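Local coordinates for protein probable endonuclease 4 (Thermotoga maritima, PDB 4HNO) that probably cleaves phosphodiester bonds at apurinic or apyrimidinic sites in DNA during base excision repair, using a cluster of bound metal ions, at residues E234-G239 and W260-P265; A177-T182 and M216-D221. All coordinates share one frame; numbering follows the deposited sequence.

Interaction 1: E234-G239 and W260-P265; sequences ERIGSG and WILETP. With MN (manganese (II) ion), chain E.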
# COMPACT_ATOMS: atom_id res chain seq x y z
N GLU A 234 14.17 -2.36 3.82
CA GLU A 234 15.43 -1.67 4.03
C GLU A 234 15.31 -0.25 3.46
O GLU A 234 14.54 0.02 2.54
CB GLU A 234 16.58 -2.47 3.37
CG GLU A 234 17.99 -1.87 3.51
CD GLU A 234 18.40 -1.68 4.95
OE1 GLU A 234 19.20 -2.50 5.43
OE2 GLU A 234 17.92 -0.71 5.60
N ARG A 235 16.12 0.63 4.04
CA ARG A 235 16.25 2.01 3.59
C ARG A 235 16.66 2.08 2.13
O ARG A 235 17.44 1.27 1.65
CB ARG A 235 17.28 2.72 4.47
CG ARG A 235 16.89 2.62 5.94
CD ARG A 235 17.49 3.62 6.85
NE ARG A 235 17.25 4.97 6.37
CZ ARG A 235 17.87 6.01 6.88
NH1 ARG A 235 18.74 5.85 7.87
NH2 ARG A 235 17.64 7.21 6.39
N ILE A 236 16.13 3.08 1.42
CA ILE A 236 16.38 3.20 -0.01
C ILE A 236 17.87 3.30 -0.27
O ILE A 236 18.56 4.19 0.26
CB ILE A 236 15.69 4.46 -0.58
CG1 ILE A 236 14.17 4.42 -0.34
CG2 ILE A 236 16.02 4.61 -2.06
CD1 ILE A 236 13.50 3.21 -0.88
N GLY A 237 18.37 2.40 -1.11
CA GLY A 237 19.77 2.40 -1.48
C GLY A 237 20.67 1.56 -0.59
O GLY A 237 21.83 1.36 -0.91
N SER A 238 20.13 1.07 0.52
CA SER A 238 20.92 0.30 1.46
C SER A 238 20.73 -1.20 1.36
O SER A 238 21.36 -1.94 2.10
CB SER A 238 20.64 0.76 2.89
OG SER A 238 21.15 2.06 3.06
N GLY A 239 19.88 -1.64 0.44
CA GLY A 239 19.58 -3.05 0.32
C GLY A 239 19.90 -3.62 -1.04
O GLY A 239 20.70 -3.09 -1.80
N TRP A 260 4.84 7.23 -4.69
CA TRP A 260 5.84 6.36 -4.05
C TRP A 260 5.78 6.63 -2.56
O TRP A 260 6.07 7.73 -2.11
CB TRP A 260 7.25 6.69 -4.57
CG TRP A 260 7.42 6.55 -6.04
CD1 TRP A 260 6.57 5.95 -6.92
CD2 TRP A 260 8.53 7.04 -6.82
NE1 TRP A 260 7.08 6.05 -8.19
CE2 TRP A 260 8.28 6.71 -8.15
CE3 TRP A 260 9.70 7.74 -6.50
CZ2 TRP A 260 9.14 7.07 -9.19
CZ3 TRP A 260 10.56 8.08 -7.53
CH2 TRP A 260 10.27 7.75 -8.85
N ILE A 261 5.41 5.60 -1.80
CA ILE A 261 5.23 5.72 -0.37
C ILE A 261 6.26 4.82 0.33
O ILE A 261 6.24 3.60 0.20
CB ILE A 261 3.81 5.30 0.05
CG1 ILE A 261 2.77 6.24 -0.56
CG2 ILE A 261 3.70 5.21 1.57
CD1 ILE A 261 2.84 7.68 -0.09
N LEU A 262 7.15 5.45 1.09
CA LEU A 262 8.17 4.74 1.84
C LEU A 262 7.58 4.02 3.04
O LEU A 262 6.86 4.63 3.84
CB LEU A 262 9.20 5.73 2.35
CG LEU A 262 9.97 6.53 1.31
CD1 LEU A 262 10.56 7.76 1.95
CD2 LEU A 262 11.04 5.68 0.68
N GLU A 263 7.94 2.74 3.20
CA GLU A 263 7.66 1.98 4.42
C GLU A 263 8.98 1.43 4.95
O GLU A 263 9.07 0.33 5.48
CB GLU A 263 6.67 0.86 4.20
CG GLU A 263 5.38 1.25 3.52
CD GLU A 263 4.52 0.05 3.26
OE1 GLU A 263 5.04 -0.88 2.57
OE2 GLU A 263 3.37 -0.00 3.74
N THR A 264 10.02 2.23 4.80
CA THR A 264 11.37 1.80 5.13
C THR A 264 11.58 1.98 6.64
O THR A 264 10.80 2.67 7.31
CB THR A 264 12.37 2.61 4.33
OG1 THR A 264 12.07 3.99 4.53
CG2 THR A 264 12.29 2.30 2.85
N PRO A 265 12.60 1.32 7.20
CA PRO A 265 12.81 1.40 8.64
C PRO A 265 12.99 2.84 9.12
O PRO A 265 13.58 3.68 8.44
CB PRO A 265 14.10 0.62 8.85
CG PRO A 265 14.11 -0.37 7.73
CD PRO A 265 13.50 0.35 6.56
MN MN E . 3.87 -2.43 1.75
O HOH W 1 3.04 -2.84 3.47

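Interaction 2: A177-T182 and M216-D221; sequences AITYDT and MIHLND. With MN (manganese (II) ion), chain E.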
# COMPACT_ATOMS: atom_id res chain seq x y z
N ALA A 177 -8.49 -1.82 -6.48
CA ALA A 177 -7.34 -1.47 -7.30
C ALA A 177 -6.09 -2.05 -6.61
O ALA A 177 -6.24 -2.94 -5.77
CB ALA A 177 -7.29 0.03 -7.60
N ILE A 178 -4.90 -1.62 -7.01
CA ILE A 178 -3.68 -2.32 -6.68
C ILE A 178 -2.63 -1.38 -6.12
O ILE A 178 -2.45 -0.25 -6.59
CB ILE A 178 -3.16 -3.02 -7.97
CG1 ILE A 178 -4.20 -3.97 -8.58
CG2 ILE A 178 -1.82 -3.71 -7.76
CD1 ILE A 178 -4.54 -5.14 -7.72
N THR A 179 -1.87 -1.91 -5.16
CA THR A 179 -0.63 -1.32 -4.66
C THR A 179 0.50 -2.30 -4.94
O THR A 179 0.37 -3.48 -4.64
CB THR A 179 -0.71 -1.09 -3.16
OG1 THR A 179 -1.72 -0.10 -2.94
CG2 THR A 179 0.62 -0.64 -2.56
N TYR A 180 1.60 -1.77 -5.48
CA TYR A 180 2.78 -2.60 -5.70
C TYR A 180 3.85 -2.24 -4.68
O TYR A 180 4.31 -1.09 -4.63
CB TYR A 180 3.34 -2.40 -7.13
CG TYR A 180 4.52 -3.31 -7.34
CD1 TYR A 180 4.33 -4.67 -7.51
CD2 TYR A 180 5.83 -2.84 -7.31
CE1 TYR A 180 5.38 -5.54 -7.64
CE2 TYR A 180 6.90 -3.70 -7.48
CZ TYR A 180 6.66 -5.06 -7.62
OH TYR A 180 7.70 -5.95 -7.76
N ASP A 181 4.24 -3.21 -3.85
CA ASP A 181 5.30 -3.05 -2.87
C ASP A 181 6.59 -3.65 -3.45
O ASP A 181 6.64 -4.84 -3.78
CB ASP A 181 4.89 -3.72 -1.56
CG ASP A 181 5.89 -3.52 -0.44
OD1 ASP A 181 5.49 -3.08 0.67
OD2 ASP A 181 7.10 -3.79 -0.66
N THR A 182 7.59 -2.81 -3.61
CA THR A 182 8.82 -3.24 -4.26
C THR A 182 9.59 -4.29 -3.47
O THR A 182 10.27 -5.11 -4.08
CB THR A 182 9.73 -2.04 -4.56
OG1 THR A 182 10.08 -1.34 -3.38
CG2 THR A 182 9.08 -1.06 -5.51
N MET A 216 -0.76 3.05 -6.03
CA MET A 216 0.28 3.35 -5.07
C MET A 216 1.42 2.37 -5.28
O MET A 216 1.17 1.19 -5.58
CB MET A 216 -0.25 3.24 -3.64
CG MET A 216 0.82 3.39 -2.55
SD MET A 216 0.18 3.73 -0.89
CE MET A 216 -1.12 2.50 -0.71
N ILE A 217 2.64 2.85 -5.09
CA ILE A 217 3.82 2.00 -4.95
C ILE A 217 4.33 2.18 -3.53
O ILE A 217 4.49 3.30 -3.06
CB ILE A 217 4.88 2.38 -5.98
CG1 ILE A 217 4.39 1.98 -7.38
CG2 ILE A 217 6.23 1.73 -5.65
CD1 ILE A 217 5.16 2.63 -8.50
N HIS A 218 4.56 1.05 -2.85
CA HIS A 218 5.29 1.07 -1.60
C HIS A 218 6.76 0.91 -1.96
O HIS A 218 7.18 -0.13 -2.48
CB HIS A 218 4.85 -0.03 -0.65
CG HIS A 218 3.50 0.19 -0.06
ND1 HIS A 218 2.84 -0.81 0.61
CD2 HIS A 218 2.74 1.31 0.01
CE1 HIS A 218 1.71 -0.30 1.06
NE2 HIS A 218 1.62 0.98 0.72
N LEU A 219 7.51 1.97 -1.72
CA LEU A 219 8.89 2.08 -2.15
C LEU A 219 9.78 1.67 -0.99
O LEU A 219 10.06 2.43 -0.07
CB LEU A 219 9.18 3.52 -2.59
CG LEU A 219 10.44 3.61 -3.45
CD1 LEU A 219 10.16 3.11 -4.87
CD2 LEU A 219 10.99 5.03 -3.46
N ASN A 220 10.20 0.41 -1.04
CA ASN A 220 10.97 -0.23 0.01
C ASN A 220 12.16 -0.97 -0.61
O ASN A 220 11.98 -1.76 -1.54
CB ASN A 220 10.12 -1.29 0.72
CG ASN A 220 8.94 -0.68 1.46
OD1 ASN A 220 9.11 0.32 2.17
ND2 ASN A 220 7.78 -1.29 1.31
N ASP A 221 13.37 -0.72 -0.11
CA ASP A 221 14.46 -1.61 -0.47
C ASP A 221 14.25 -2.91 0.33
O ASP A 221 13.31 -3.02 1.13
CB ASP A 221 15.81 -0.91 -0.21
CG ASP A 221 16.94 -1.36 -1.14
OD1 ASP A 221 16.96 -2.55 -1.51
OD2 ASP A 221 17.82 -0.51 -1.46
MN MN E . 3.87 -2.43 1.75
O HOH W 1 3.04 -2.84 3.47

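Interaction 1: E234-G239 and W260-P265
Leu262 meets Ile236 at the end of strand 260-262, the last strand of the TIM barrel. CD2 of Leu262 lies 3.5 Å from CG1 of Ile236, and the two side chains are roughly perpendicular. Ile275 and Ile281 of helix 268-284 cover this apolar pair. The next residue, Glu263, points away from 234-239, and its extended chain ends at the manganese ion. OE1 of Glu263 binds the metal at 2.1 Å. Glu147, Asp181, His218 and a water complete the coordination. The carbonyl O of Glu263 is hydrogen-bonded to ND1 of His233, itself a metal ligand. With OG1 between the backbone N and the carbonyl carbon (chi1 52°), Thr264 turns its methyl to the loop, and OG1 is hydrogen-bonded to OD2 of Asp274. CG2 of Thr264 packs 3.2 Å from the carbonyl O of Glu234. Pro265 then lays its ring against the Glu234-Arg235 peptide, with CD 3.6 Å from Arg235 N. CD of Pro265 is also 4.1 Å from CG of Arg235. The contact between the segments is thus van der Waals packing. NH2 of Arg235 forms salt bridges with Glu273 and Asp274. A type II turn from Arg235 to Ser238 carries the loop onward. At the first residue of that turn, Arg235 N donates to OE2 of Glu234 at 2.7 Å, using the anti lone pair of that oxygen.

Interaction 2: A177-T182 and M216-D221
The imidazole ring of His218 has CG2 of Thr179 over one face. The methyl carbon is 3.7 Å from the ring centroid and only 3° off the ring normal, a CH-pi contact. At the ring edge, in its plane, lies OD1 of Asp181. OD1 of Asp181 is 3.5 Å from ND1 of His218, but the two are not hydrogen-bonded, because both bind the manganese ion. ND1 of His218 binds the manganese ion at 2.2 Å. NE2 is hydrogen-bonded to Gln33, so bonds at both ring nitrogens fix the rotation of the ring. The carboxylate of Asp181 and the amide of Asn220 are the other flat pair, with planes 40° apart. Asn220 ND2 gives OD2 of Asp181 a weak bond of 3.3 Å, while Asn220 OD1 accepts from Glu263 N. OD2 of Asp181 also caps His184 N, at the start of helix 182-187. With CG anti to the backbone N (chi1 -176°), one carboxylate serves both the metal and the helix.

The segments belong to neighbouring parallel strands of the TIM barrel, joined through helices in a beta-alpha-beta crossover. Thr179, Asp181, Met216 and His218 share one face of the sheet; Tyr180 and Ile217 take the other. Tyr180 N donates to Met216 O, and His218 N to Tyr180 O. Met216 lies alongside Thr179, with Met216 CE 3.5 Å from Thr179 OG1, which is hydrogen-bonded to Asn110. Past the strand, Thr182 makes two bonds to segment 216-221. Its N donates to His218 O at 2.9 Å, and its OG1 donates to Asn220 O at 2.7 Å.

Overall arrangement
Interaction 2 comes first along the chain and closes before interaction 1 opens. Their centres are 11 Å apart. Both belong to the barrel sheet, where strand 260-262 is the neighbour of strand 214-222. Probable hydrogen bonds join them: Ile261 N to Ile217 O and Ile261 O to Leu219 N, each 2.8 Å. Three strands that are neighbours in the sheet, 176-181, 214-222 and 260-262, thus lead to one manganese ion. Asp181 ends its strand, His218 lies within strand 214-222, and Glu263 follows strand 260-262, toward the C-terminal barrel end where TIM barrels carry their active sites. Interaction 2 is buried near the middle of the chain; interaction 1 lies farther out.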